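Local coordinates for protein hemolysin BL lytic component L1 (Bacillus cereus, PDB 7NMQ) that serves as lytic component L1 of the enterotoxin hemolysin BL, an alpha-helical pore-forming toxin that probably acts on target-cell membranes together with its partner components, at residues Q59-S62 against R63-A66; K126-T129 against D130-M134; S235-G238 against A239-I242; N260-S263 against N264-E268. All blocks are in the same frame, centred on the assembly; numbering follows the deposited sequence. Where two conformers were deposited one is given.

Interaction 1 of 4, residues Q59-S62 against R63-A66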
ATOM      1  N   GLN A  59     -13.530 -14.865 -10.963  1.00 10.60           N
ATOM      2  CA  GLN A  59     -14.046 -13.769 -10.113  1.00 10.74           C
ATOM      3  C   GLN A  59     -14.097 -14.284  -8.682  1.00 10.81           C
ATOM      4  O   GLN A  59     -13.795 -13.526  -7.751  1.00 11.15           O
ATOM      5  CB  GLN A  59     -15.414 -13.255 -10.588  1.00 11.56           C
ATOM      6  CG  GLN A  59     -15.338 -12.572 -11.928  1.00 11.28           C
ATOM      7  CD  GLN A  59     -16.646 -11.971 -12.370  1.00 12.52           C
ATOM      8  OE1 GLN A  59     -17.549 -12.662 -12.833  1.00 12.88           O
ATOM      9  NE2 GLN A  59     -16.764 -10.693 -12.171  1.00 17.74           N
ATOM     10  N   GLU A  60     -14.508 -15.528  -8.469  0.50 11.20           N
ATOM     11  CA  GLU A  60     -14.527 -16.091  -7.096  0.50 11.69           C
ATOM     12  C   GLU A  60     -13.095 -16.105  -6.549  0.50 11.48           C
ATOM     13  O   GLU A  60     -12.896 -15.770  -5.371  0.50 12.25           O
ATOM     14  CB  GLU A  60     -15.165 -17.480  -7.119  0.50 12.38           C
ATOM     15  CG  GLU A  60     -16.662 -17.425  -7.396  0.50 13.10           C
ATOM     16  CD  GLU A  60     -17.223 -18.578  -8.187  0.50 14.10           C
ATOM     17  OE1 GLU A  60     -16.656 -19.693  -8.160  0.50 14.99           O
ATOM     18  OE2 GLU A  60     -18.228 -18.321  -8.841  0.50 15.49           O
ATOM     19  N   LEU A  61     -12.100 -16.448  -7.360  1.00 11.50           N
ATOM     20  CA  LEU A  61     -10.717 -16.445  -6.839  1.00 11.61           C
ATOM     21  C   LEU A  61     -10.237 -15.004  -6.621  1.00 11.04           C
ATOM     22  O   LEU A  61      -9.496 -14.770  -5.663  1.00 11.40           O
ATOM     23  CB  LEU A  61      -9.810 -17.174  -7.818  1.00 13.15           C
ATOM     24  CG  LEU A  61      -8.385 -17.387  -7.323  1.00 16.07           C
ATOM     25  CD1 LEU A  61      -8.356 -18.170  -6.024  1.00 18.55           C
ATOM     26  CD2 LEU A  61      -7.631 -18.130  -8.401  1.00 19.46           C
ATOM     27  N   SER A  62     -10.688 -14.043  -7.416  1.00 10.63           N
ATOM     28  CA  SER A  62     -10.300 -12.635  -7.204  1.00 10.57           C
ATOM     29  C   SER A  62     -10.756 -12.260  -5.788  1.00 10.90           C
ATOM     30  O   SER A  62     -10.056 -11.489  -5.098  1.00 11.17           O
ATOM     31  CB  SER A  62     -10.911 -11.696  -8.202  1.00 12.58           C
ATOM     32  OG  SER A  62     -10.573 -12.032  -9.536  1.00 17.09           O
ATOM     33  N   ARG A  63     -11.979 -12.687  -5.407  1.00 10.89           N
ATOM     34  CA  ARG A  63     -12.517 -12.250  -4.103  1.00 11.04           C
ATOM     35  C   ARG A  63     -11.774 -12.960  -2.971  1.00 11.56           C
ATOM     36  O   ARG A  63     -11.500 -12.330  -1.905  1.00 12.29           O
ATOM     37  CB  ARG A  63     -14.031 -12.408  -4.020  1.00 11.88           C
ATOM     38  CG  ARG A  63     -14.781 -11.563  -5.051  1.00 12.65           C
ATOM     39  CD  ARG A  63     -16.275 -11.492  -4.840  1.00 15.73           C
ATOM     40  NE  ARG A  63     -16.923 -12.722  -5.173  1.00 17.09           N
ATOM     41  CZ  ARG A  63     -17.374 -13.093  -6.388  1.00 15.51           C
ATOM     42  NH1 ARG A  63     -17.390 -12.295  -7.441  1.00 17.24           N
ATOM     43  NH2 ARG A  63     -17.926 -14.273  -6.481  1.00 18.44           N
ATOM     44  N   ILE A  64     -11.379 -14.201  -3.184  1.00 11.10           N
ATOM     45  CA  ILE A  64     -10.500 -14.924  -2.212  1.00 11.63           C
ATOM     46  C   ILE A  64      -9.187 -14.156  -2.084  1.00 11.70           C
ATOM     47  O   ILE A  64      -8.718 -13.968  -0.945  1.00 12.12           O
ATOM     48  CB  ILE A  64     -10.279 -16.361  -2.676  1.00 12.36           C
ATOM     49  CG1 ILE A  64     -11.563 -17.153  -2.419  1.00 13.31           C
ATOM     50  CG2 ILE A  64      -9.067 -17.022  -2.055  1.00 13.19           C
ATOM     51  CD1 ILE A  64     -11.538 -18.479  -3.018  1.00 15.11           C
ATOM     52  N   ASN A  65      -8.583 -13.752  -3.190  1.00 11.75           N
ATOM     53  CA  ASN A  65      -7.280 -13.043  -3.102  1.00 11.56           C
ATOM     54  C   ASN A  65      -7.468 -11.719  -2.369  1.00 11.59           C
ATOM     55  O   ASN A  65      -6.556 -11.273  -1.618  1.00 12.05           O
ATOM     56  CB  ASN A  65      -6.683 -12.823  -4.485  1.00 11.34           C
ATOM     57  CG  ASN A  65      -6.132 -14.074  -5.105  1.00 12.05           C
ATOM     58  OD1 ASN A  65      -5.908 -15.066  -4.429  1.00 14.05           O
ATOM     59  ND2 ASN A  65      -5.975 -14.014  -6.410  1.00 13.74           N
ATOM     60  N   ALA A  66      -8.589 -11.039  -2.601  1.00 11.79           N
ATOM     61  CA  ALA A  66      -8.842  -9.744  -1.952  1.00 11.65           C
ATOM     62  C   ALA A  66      -8.945  -9.975  -0.452  1.00 11.38           C
ATOM     63  O   ALA A  66      -8.418  -9.168   0.352  1.00 11.59           O
ATOM     64  CB  ALA A  66     -10.065  -9.115  -2.537  1.00 12.52           C
TER
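One turn of the long helix 45-103, part of the helical bundle of this ClyA-like toxin, brings Arg63 back over Gln59 and Glu60. The guanidinium lies across the backbone: Gln59 O and Glu60 CA sit over one of its faces, near the rim, with Gln59 O 3.8 Å from Arg63 NH1. A bend at chi3 (-73°) folds the arginine back toward the start of the helix. There it meets Glu60 by an aliphatic carbon, Glu60 CG lying 3.5 Å from Arg63 NH2. In the conformer described here the charges themselves do not touch, for Glu60 OE2 is 4.7 Å from Arg63 NH2; instead both side chains bind Asn36, the acid its ND2 and the arginine its OD1, so one amide bridges them. Gln59 OE1 accepts from Val37 N close by. Ser62 faces the bundle, its OG hydrogen-bonded to Asn58 O and to Asn145 ND2 of helix 107-154, while Ala66 packs on Ala28 and Ile32 of helix 10-33. Backbone bonds i to i+4 run through the turn, that from Asn65 N to Leu61 O measuring 2.8 Å. On the outer side Leu61 CD1 lies 4.2 Å from Ile64 CG2.

Interaction 2 of 4, residues K126-T129 against D130-M134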
ATOM      1  N   LYS A 126      15.237  -9.738   9.900  1.00 14.93           N
ATOM      2  CA  LYS A 126      14.906 -11.131   9.505  1.00 17.13           C
ATOM      3  C   LYS A 126      13.391 -11.238   9.255  1.00 17.11           C
ATOM      4  O   LYS A 126      12.957 -11.945   8.299  1.00 18.74           O
ATOM      5  CB  LYS A 126      15.356 -12.139  10.560  1.00 20.79           C
ATOM      6  CG  LYS A 126      15.272 -13.598  10.150  1.00 26.76           C
ATOM      7  CD  LYS A 126      15.635 -14.548  11.293  1.00 34.47           C
ATOM      8  CE  LYS A 126      15.313 -15.989  10.961  1.00 42.20           C
ATOM      9  NZ  LYS A 126      16.279 -16.544   9.982  1.00 48.99           N
ATOM     10  N   GLU A 127      12.581 -10.599  10.094  1.00 15.56           N
ATOM     11  CA  GLU A 127      11.111 -10.665   9.982  1.00 16.46           C
ATOM     12  C   GLU A 127      10.680 -10.028   8.664  1.00 15.92           C
ATOM     13  O   GLU A 127       9.746 -10.568   8.027  1.00 16.33           O
ATOM     14  CB  GLU A 127      10.387 -10.007  11.138  1.00 17.63           C
ATOM     15  CG  GLU A 127      10.452 -10.823  12.424  1.00 18.53           C
ATOM     16  CD  GLU A 127       9.407 -10.460  13.476  1.00 22.25           C
ATOM     17  OE1 GLU A 127       8.356  -9.767  13.148  1.00 24.46           O
ATOM     18  OE2 GLU A 127       9.605 -10.901  14.621  1.00 30.64           O
ATOM     19  N   VAL A 128      11.323  -8.950   8.227  1.00 16.35           N
ATOM     20  CA  VAL A 128      10.920  -8.322   6.944  1.00 17.74           C
ATOM     21  C   VAL A 128      11.145  -9.335   5.830  1.00 17.54           C
ATOM     22  O   VAL A 128      10.319  -9.395   4.915  1.00 16.97           O
ATOM     23  CB  VAL A 128      11.636  -7.002   6.605  1.00 21.52           C
ATOM     24  CG1 VAL A 128      11.214  -6.474   5.245  1.00 23.64           C
ATOM     25  CG2 VAL A 128      11.359  -5.966   7.642  1.00 24.62           C
ATOM     26  N   THR A 129      12.251 -10.060   5.816  1.00 20.37           N
ATOM     27  CA  THR A 129      12.534 -11.091   4.793  1.00 21.48           C
ATOM     28  C   THR A 129      11.346 -12.047   4.688  1.00 18.18           C
ATOM     29  O   THR A 129      10.931 -12.383   3.547  1.00 19.36           O
ATOM     30  CB  THR A 129      13.804 -11.874   5.111  1.00 25.65           C
ATOM     31  OG1 THR A 129      14.827 -10.900   4.942  1.00 32.33           O
ATOM     32  CG2 THR A 129      13.985 -13.076   4.213  1.00 30.63           C
ATOM     33  N   ASP A 130      10.790 -12.457   5.821  1.00 18.72           N
ATOM     34  CA  ASP A 130       9.642 -13.405   5.833  1.00 19.61           C
ATOM     35  C   ASP A 130       8.399 -12.754   5.213  1.00 16.24           C
ATOM     36  O   ASP A 130       7.637 -13.419   4.498  1.00 16.86           O
ATOM     37  CB  ASP A 130       9.334 -13.890   7.247  1.00 21.30           C
ATOM     38  CG  ASP A 130      10.471 -14.722   7.828  1.00 27.55           C
ATOM     39  OD1 ASP A 130      11.350 -15.189   7.028  1.00 31.71           O
ATOM     40  OD2 ASP A 130      10.479 -14.897   9.053  1.00 36.19           O
ATOM     41  N   VAL A 131       8.189 -11.493   5.501  1.00 14.53           N
ATOM     42  CA  VAL A 131       7.018 -10.771   4.978  1.00 13.91           C
ATOM     43  C   VAL A 131       7.205 -10.625   3.478  1.00 14.24           C
ATOM     44  O   VAL A 131       6.248 -10.837   2.722  1.00 13.93           O
ATOM     45  CB  VAL A 131       6.821  -9.420   5.658  1.00 14.18           C
ATOM     46  CG1 VAL A 131       5.699  -8.633   5.006  1.00 14.39           C
ATOM     47  CG2 VAL A 131       6.573  -9.589   7.139  1.00 16.47           C
ATOM     48  N   ILE A 132       8.382 -10.274   3.027  1.00 14.79           N
ATOM     49  CA  ILE A 132       8.632 -10.187   1.578  1.00 14.48           C
ATOM     50  C   ILE A 132       8.356 -11.550   0.930  1.00 14.40           C
ATOM     51  O   ILE A 132       7.780 -11.531  -0.187  1.00 14.35           O
ATOM     52  CB  ILE A 132      10.031  -9.635   1.304  1.00 17.32           C
ATOM     53  CG1 ILE A 132      10.183  -8.194   1.825  1.00 18.33           C
ATOM     54  CG2 ILE A 132      10.370  -9.818  -0.170  1.00 18.79           C
ATOM     55  CD1 ILE A 132      11.594  -7.683   1.813  1.00 22.35           C
ATOM     56  N   LYS A 133       8.747 -12.671   1.537  1.00 14.72           N
ATOM     57  CA  LYS A 133       8.507 -13.993   0.888  1.00 16.53           C
ATOM     58  C   LYS A 133       6.990 -14.208   0.772  1.00 16.25           C
ATOM     59  O   LYS A 133       6.530 -14.694  -0.312  1.00 15.47           O
ATOM     60  CB  LYS A 133       9.200 -15.129   1.659  1.00 18.66           C
ATOM     61  CG  LYS A 133       8.953 -16.551   1.142  1.00 25.42           C
ATOM     62  CD  LYS A 133       8.881 -16.745  -0.374  1.00 31.44           C
ATOM     63  CE  LYS A 133       8.859 -18.192  -0.841  1.00 36.31           C
ATOM     64  NZ  LYS A 133       7.961 -19.054  -0.029  1.00 37.81           N
ATOM     65  N   MET A 134       6.244 -13.942   1.847  1.00 15.67           N
ATOM     66  CA  MET A 134       4.763 -14.052   1.844  1.00 15.22           C
ATOM     67  C   MET A 134       4.190 -13.181   0.726  1.00 13.34           C
ATOM     68  O   MET A 134       3.316 -13.663  -0.046  1.00 14.05           O
ATOM     69  CB  MET A 134       4.215 -13.707   3.230  1.00 14.95           C
ATOM     70  CG  MET A 134       2.740 -13.697   3.388  1.00 15.44           C
ATOM     71  SD  MET A 134       1.885 -12.275   2.642  1.00 16.22           S
ATOM     72  CE  MET A 134       2.550 -10.979   3.665  1.00 15.37           C
TER
HETATM   73  O   HOH W   1      13.832 -14.554   7.583  1.00 39.11           O
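Residues 126-129 and 130-134 form consecutive turns of helix 107-154, joined by i to i+4 backbone bonds of unequal strength. Ile132 N to Val128 O is short, 2.8 Å, and nearly straight at 170°, whereas Asp130 N reaches Lys126 O only weakly, at 3.3 Å. A water also bridges the latter two residues: it donates to Lys126 O at 2.8 Å and to Asp130 OD1 at 2.6 Å, tying the carboxylate to the carbonyl one turn back. With chi1 at -65°, Asp130 CG lies beside its own backbone N, which turns the carboxylate back toward that carbonyl. Lys126 NZ stays 5.9 Å from Asp130 OD1, so the water rather than an ion pair links these residues. On another side of the helix, Val128 CG1 meets Ile132 CD1 at 3.7 Å, and Ile132 CG1 rests on Val128 O. This apolar edge faces helix 275-325, where Val128 touches Gln308 and Ile132 packs on Leu304 and Thr305. Val131 touches Leu304 of helix 275-325 and Gln76 of helix 45-103; Glu127 also joins helix 45-103, by a salt bridge to Lys79 and a hydrogen bond to Asn83.

Interaction 3 of 4, residues S235-G238 against A239-I242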
ATOM      1  N   SER A 235     -11.548  17.501   1.263  1.00 16.73           N
ATOM      2  CA  SER A 235     -12.146  18.585   2.108  1.00 19.97           C
ATOM      3  C   SER A 235     -11.705  18.547   3.570  1.00 17.42           C
ATOM      4  O   SER A 235     -11.475  19.635   4.174  1.00 20.24           O
ATOM      5  CB  SER A 235     -13.674  18.503   2.114  1.00 21.97           C
ATOM      6  OG  SER A 235     -14.147  18.864   0.864  1.00 28.37           O
ATOM      7  N   ALA A 236     -11.649  17.374   4.184  1.00 16.96           N
ATOM      8  CA  ALA A 236     -11.445  17.238   5.640  1.00 18.76           C
ATOM      9  C   ALA A 236     -10.062  17.712   6.044  1.00 17.65           C
ATOM     10  O   ALA A 236      -9.817  17.791   7.252  1.00 18.92           O
ATOM     11  CB  ALA A 236     -11.678  15.818   6.105  1.00 21.01           C
ATOM     12  N   LEU A 237      -9.173  17.922   5.078  1.00 15.67           N
ATOM     13  CA  LEU A 237      -7.781  18.325   5.365  1.00 15.55           C
ATOM     14  C   LEU A 237      -7.614  19.850   5.379  1.00 16.04           C
ATOM     15  O   LEU A 237      -6.494  20.307   5.483  1.00 16.15           O
ATOM     16  CB  LEU A 237      -6.862  17.685   4.329  1.00 14.86           C
ATOM     17  CG  LEU A 237      -6.862  16.161   4.368  1.00 16.07           C
ATOM     18  CD1 LEU A 237      -6.302  15.594   3.076  1.00 18.64           C
ATOM     19  CD2 LEU A 237      -6.110  15.660   5.583  1.00 17.25           C
ATOM     20  N   GLY A 238      -8.667  20.624   5.188  1.00 16.65           N
ATOM     21  CA  GLY A 238      -8.546  22.098   5.080  1.00 16.92           C
ATOM     22  C   GLY A 238      -7.889  22.769   6.278  1.00 18.04           C
ATOM     23  O   GLY A 238      -7.252  23.812   6.063  1.00 20.60           O
ATOM     24  N   ALA A 239      -8.030  22.240   7.496  1.00 17.54           N
ATOM     25  CA  ALA A 239      -7.410  22.831   8.707  1.00 18.63           C
ATOM     26  C   ALA A 239      -6.253  21.977   9.236  1.00 18.69           C
ATOM     27  O   ALA A 239      -5.830  22.222  10.389  1.00 22.86           O
ATOM     28  CB  ALA A 239      -8.431  23.009   9.787  1.00 20.61           C
ATOM     29  N   ALA A 240      -5.770  21.002   8.469  1.00 18.18           N
ATOM     30  CA  ALA A 240      -4.830  19.971   8.960  1.00 19.74           C
ATOM     31  C   ALA A 240      -3.395  20.504   9.021  1.00 19.93           C
ATOM     32  O   ALA A 240      -2.533  19.744   9.508  1.00 21.98           O
ATOM     33  CB  ALA A 240      -4.894  18.774   8.062  1.00 19.85           C
ATOM     34  N   GLY A 241      -3.124  21.704   8.499  1.00 19.49           N
ATOM     35  CA  GLY A 241      -1.785  22.320   8.540  1.00 20.24           C
ATOM     36  C   GLY A 241      -0.812  21.642   7.593  1.00 20.02           C
ATOM     37  O   GLY A 241       0.396  21.719   7.853  1.00 23.39           O
ATOM     38  N   ILE A 242      -1.311  21.039   6.508  1.00 17.83           N
ATOM     39  CA  ILE A 242      -0.455  20.326   5.512  1.00 17.74           C
ATOM     40  C   ILE A 242      -0.513  21.044   4.161  1.00 17.12           C
ATOM     41  O   ILE A 242      -0.049  20.472   3.171  1.00 18.86           O
ATOM     42  CB  ILE A 242      -0.834  18.841   5.381  1.00 18.96           C
ATOM     43  CG1 ILE A 242      -2.249  18.636   4.848  1.00 19.51           C
ATOM     44  CG2 ILE A 242      -0.610  18.128   6.696  1.00 22.34           C
ATOM     45  CD1 ILE A 242      -2.544  17.216   4.489  1.00 19.14           C
TER
HETATM   46  O   HOH W   2      -8.726  19.748   8.743  1.00 24.69           O
HETATM   47  O   HOH W   3      -4.051  21.716   5.158  1.00 17.76           O
HETATM   48  O   HOH W   4      -4.558  23.904   6.954  1.00 27.25           O
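A type I beta turn from Leu237 to Ala240 bends the chain in the loop between strand 225-230 and helix 247-272. The loop falls within a segment predicted to be transmembrane, yet here it is folded as a turn, with a short 3-10 segment leading into it. Of direct backbone bonds, the turn is closed by Ala240 N to Leu237 O, 3.2 Å long and fairly straight at hydrogen (164°). Its donor nevertheless stands well above the carbonyl plane, 67° out of it, and so does not lie on a lone pair. Within 235-238, Gly238 N bonds to Ser235 O, as expected of a 3-10 turn.

Three waters span the backbone. One donates to Ala236 O and accepts from Ala239 N (2.9 Å). A second donates to Leu237 O at 2.8 Å and takes the N-H of Ile242, giving that carbonyl another partner besides Ala240 N. The third joins Gly238 O to Gly241 N, where the chain adopts a positive phi.

The apolar contacts gather at one branch of Leu237. Its CD2 lies 4.2 Å from Ala240 CB, a methyl that separately rests against the backbone carbonyl of the turn, Leu237 O. Both long side chains pack on helix 203-216, Leu237 on Ala212 and Ile242 on Ala205, Leu208 and Val209. Ile242 holds CG1 between its backbone N and carbonyl carbon (chi1 64°); from there the extended branch carries Ile242 CD1 to 4.0 Å from Leu237 CD2.

Interaction 4 of 4, residues N260-S263 against N264-E268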
ATOM      1  N   ASN A 260     -12.902  11.376  -8.721  1.00 10.71           N
ATOM      2  CA  ASN A 260     -14.337  11.167  -8.411  1.00 11.31           C
ATOM      3  C   ASN A 260     -15.178  11.375  -9.670  1.00 12.06           C
ATOM      4  O   ASN A 260     -16.182  10.646  -9.837  1.00 12.17           O
ATOM      5  CB  ASN A 260     -14.812  12.106  -7.307  1.00 12.02           C
ATOM      6  CG  ASN A 260     -14.424  11.634  -5.924  1.00 12.50           C
ATOM      7  OD1 ASN A 260     -14.136  10.464  -5.693  1.00 14.08           O
ATOM      8  ND2 ASN A 260     -14.395  12.575  -5.003  1.00 13.52           N
ATOM      9  N   GLU A 261     -14.769  12.320 -10.515  0.50 12.26           N
ATOM     10  CA  GLU A 261     -15.421  12.661 -11.808  0.50 13.20           C
ATOM     11  C   GLU A 261     -15.457  11.404 -12.687  0.50 12.84           C
ATOM     12  O   GLU A 261     -16.511  11.101 -13.292  0.50 13.97           O
ATOM     13  CB  GLU A 261     -14.694  13.818 -12.492  0.50 14.28           C
ATOM     14  CG  GLU A 261     -15.264  14.212 -13.843  0.50 15.83           C
ATOM     15  CD  GLU A 261     -14.518  15.310 -14.618  0.50 20.06           C
ATOM     16  OE1 GLU A 261     -13.402  15.744 -14.179  0.50 20.96           O
ATOM     17  OE2 GLU A 261     -15.050  15.722 -15.702  0.50 26.72           O
ATOM     18  N   ILE A 262     -14.357  10.651 -12.705  1.00 12.70           N
ATOM     19  CA  ILE A 262     -14.222   9.425 -13.528  1.00 12.64           C
ATOM     20  C   ILE A 262     -15.104   8.330 -12.915  1.00 12.63           C
ATOM     21  O   ILE A 262     -15.762   7.594 -13.659  1.00 12.66           O
ATOM     22  CB  ILE A 262     -12.764   9.013 -13.727  1.00 12.86           C
ATOM     23  CG1 ILE A 262     -12.100  10.046 -14.632  1.00 14.93           C
ATOM     24  CG2 ILE A 262     -12.657   7.601 -14.278  1.00 14.06           C
ATOM     25  CD1 ILE A 262     -10.591   9.969 -14.711  1.00 17.06           C
ATOM     26  N   SER A 263     -15.128   8.192 -11.592  1.00 13.17           N
ATOM     27  CA  SER A 263     -16.043   7.214 -10.944  1.00 12.30           C
ATOM     28  C   SER A 263     -17.478   7.526 -11.370  1.00 12.63           C
ATOM     29  O   SER A 263     -18.209   6.591 -11.686  1.00 13.31           O
ATOM     30  CB  SER A 263     -15.894   7.244  -9.464  1.00 15.06           C
ATOM     31  OG  SER A 263     -14.592   6.801  -9.149  1.00 19.70           O
ATOM     32  N   ASN A 264     -17.852   8.791 -11.386  1.00 12.43           N
ATOM     33  CA  ASN A 264     -19.216   9.184 -11.803  1.00 13.44           C
ATOM     34  C   ASN A 264     -19.436   8.782 -13.258  1.00 13.22           C
ATOM     35  O   ASN A 264     -20.472   8.176 -13.570  1.00 14.36           O
ATOM     36  CB  ASN A 264     -19.400  10.681 -11.582  1.00 14.84           C
ATOM     37  CG  ASN A 264     -20.810  11.101 -11.830  1.00 19.49           C
ATOM     38  OD1 ASN A 264     -21.226  11.234 -12.980  1.00 26.18           O
ATOM     39  ND2 ASN A 264     -21.516  11.291 -10.736  1.00 24.35           N
ATOM     40  N   LYS A 265     -18.461   9.048 -14.105  1.00 12.50           N
ATOM     41  CA  LYS A 265     -18.581   8.734 -15.541  1.00 13.49           C
ATOM     42  C   LYS A 265     -18.737   7.230 -15.749  1.00 13.21           C
ATOM     43  O   LYS A 265     -19.532   6.796 -16.625  1.00 14.95           O
ATOM     44  CB  LYS A 265     -17.408   9.306 -16.334  1.00 14.10           C
ATOM     45  CG  LYS A 265     -17.402   8.972 -17.830  1.00 19.32           C
ATOM     46  CD  LYS A 265     -18.481   9.597 -18.641  1.00 23.30           C
ATOM     47  CE  LYS A 265     -18.291   9.308 -20.115  1.00 30.18           C
ATOM     48  NZ  LYS A 265     -19.496   9.671 -20.881  1.00 37.08           N
ATOM     49  N   ILE A 266     -17.973   6.423 -15.028  1.00 13.47           N
ATOM     50  CA  ILE A 266     -18.044   4.959 -15.212  1.00 14.40           C
ATOM     51  C   ILE A 266     -19.448   4.521 -14.805  1.00 14.06           C
ATOM     52  O   ILE A 266     -20.061   3.684 -15.497  1.00 14.62           O
ATOM     53  CB  ILE A 266     -16.947   4.253 -14.396  1.00 15.12           C
ATOM     54  CG1 ILE A 266     -15.574   4.584 -14.999  1.00 15.55           C
ATOM     55  CG2 ILE A 266     -17.245   2.773 -14.274  1.00 17.11           C
ATOM     56  CD1 ILE A 266     -14.379   4.013 -14.256  1.00 19.11           C
ATOM     57  N   GLY A 267     -19.970   5.045 -13.702  1.00 14.32           N
ATOM     58  CA  GLY A 267     -21.342   4.703 -13.297  1.00 16.35           C
ATOM     59  C   GLY A 267     -22.344   5.113 -14.351  1.00 16.49           C
ATOM     60  O   GLY A 267     -23.310   4.341 -14.594  1.00 18.02           O
ATOM     61  N   GLU A 268     -22.164   6.267 -14.970  1.00 15.22           N
ATOM     62  CA  GLU A 268     -23.072   6.775 -16.020  1.00 16.98           C
ATOM     63  C   GLU A 268     -23.046   5.833 -17.225  1.00 16.00           C
ATOM     64  O   GLU A 268     -24.101   5.501 -17.779  1.00 18.40           O
ATOM     65  CB  GLU A 268     -22.676   8.178 -16.463  1.00 18.70           C
ATOM     66  CG  GLU A 268     -22.987   9.282 -15.477  1.00 25.31           C
ATOM     67  CD  GLU A 268     -22.774  10.684 -16.039  1.00 32.27           C
ATOM     68  OE1 GLU A 268     -22.052  10.821 -17.089  1.00 42.49           O
ATOM     69  OE2 GLU A 268     -23.328  11.644 -15.450  1.00 39.44           O
TER
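Asn264 N to Asn260 O and Lys265 N to Glu261 O, each 2.9 Å, begin a run of i to i+4 backbone bonds in helix 247-272. Ile266 N continues it to Ile262 O, also at 2.9 Å, and Gly267 N to Ser263 O follows at 3.1 Å with a straight N-H (166°). Asn260 and Ser263 reach beyond the helix. Asn260 OD1 accepts from Val230 N at the end of strand 225-230, and Ser263 OG is hydrogen-bonded to Pro228 O of the same strand and to Gln187 OE1 of helix 173-200. A chi1 of -65° sets that hydroxyl beside its own backbone N, pointing back along the helix, where Tyr259 O is a weak further partner; as modelled, these oxygens compete for the one hydroxyl proton.

Packing follows on the buried side. Ile262 and Ile266 meet methyl to methyl, Ile262 CG2 lying 4.0 Å from Ile266 CD1, and Ile266 CG1 sits 3.3 Å from Ile262 O. Ile262 presses on Leu183, Thr186 and Gln187 of helix 173-200; Ile266 touches Arg184 there and Thr225 and Thr227 of the strand. Lys265 NZ forms a long, weak ion pair with Glu179.

Helix 247-272 thus meets strand 225-230 through directional hydrogen bonds of Asn260 and Ser263, and helix 173-200 largely through an apolar pair, Ile262 and Ile266, with Ile266 also on the strand.

Interactions 1 and 2 lie on successive long helices, 45-103 and 107-154, with centres about 23 Å apart and nearest atoms about 10 Å apart; helix 107-154 also supplies Asn145, the partner of Ser62. Interaction 3 precedes helix 247-272 and interaction 4 lies midway along it: their centres are about 25 Å apart, but their nearest atoms come within about 8 Å. Interaction 4 holds strand 225-230, whereas interaction 3 lies in the loop that follows it, so strand, loop and helix are linked in series. Interaction 2 lies across the chain's centre from both later contacts, its centre about 36 Å from that of interaction 3 and about 38 Å from that of interaction 4. None of the four contacts touches another.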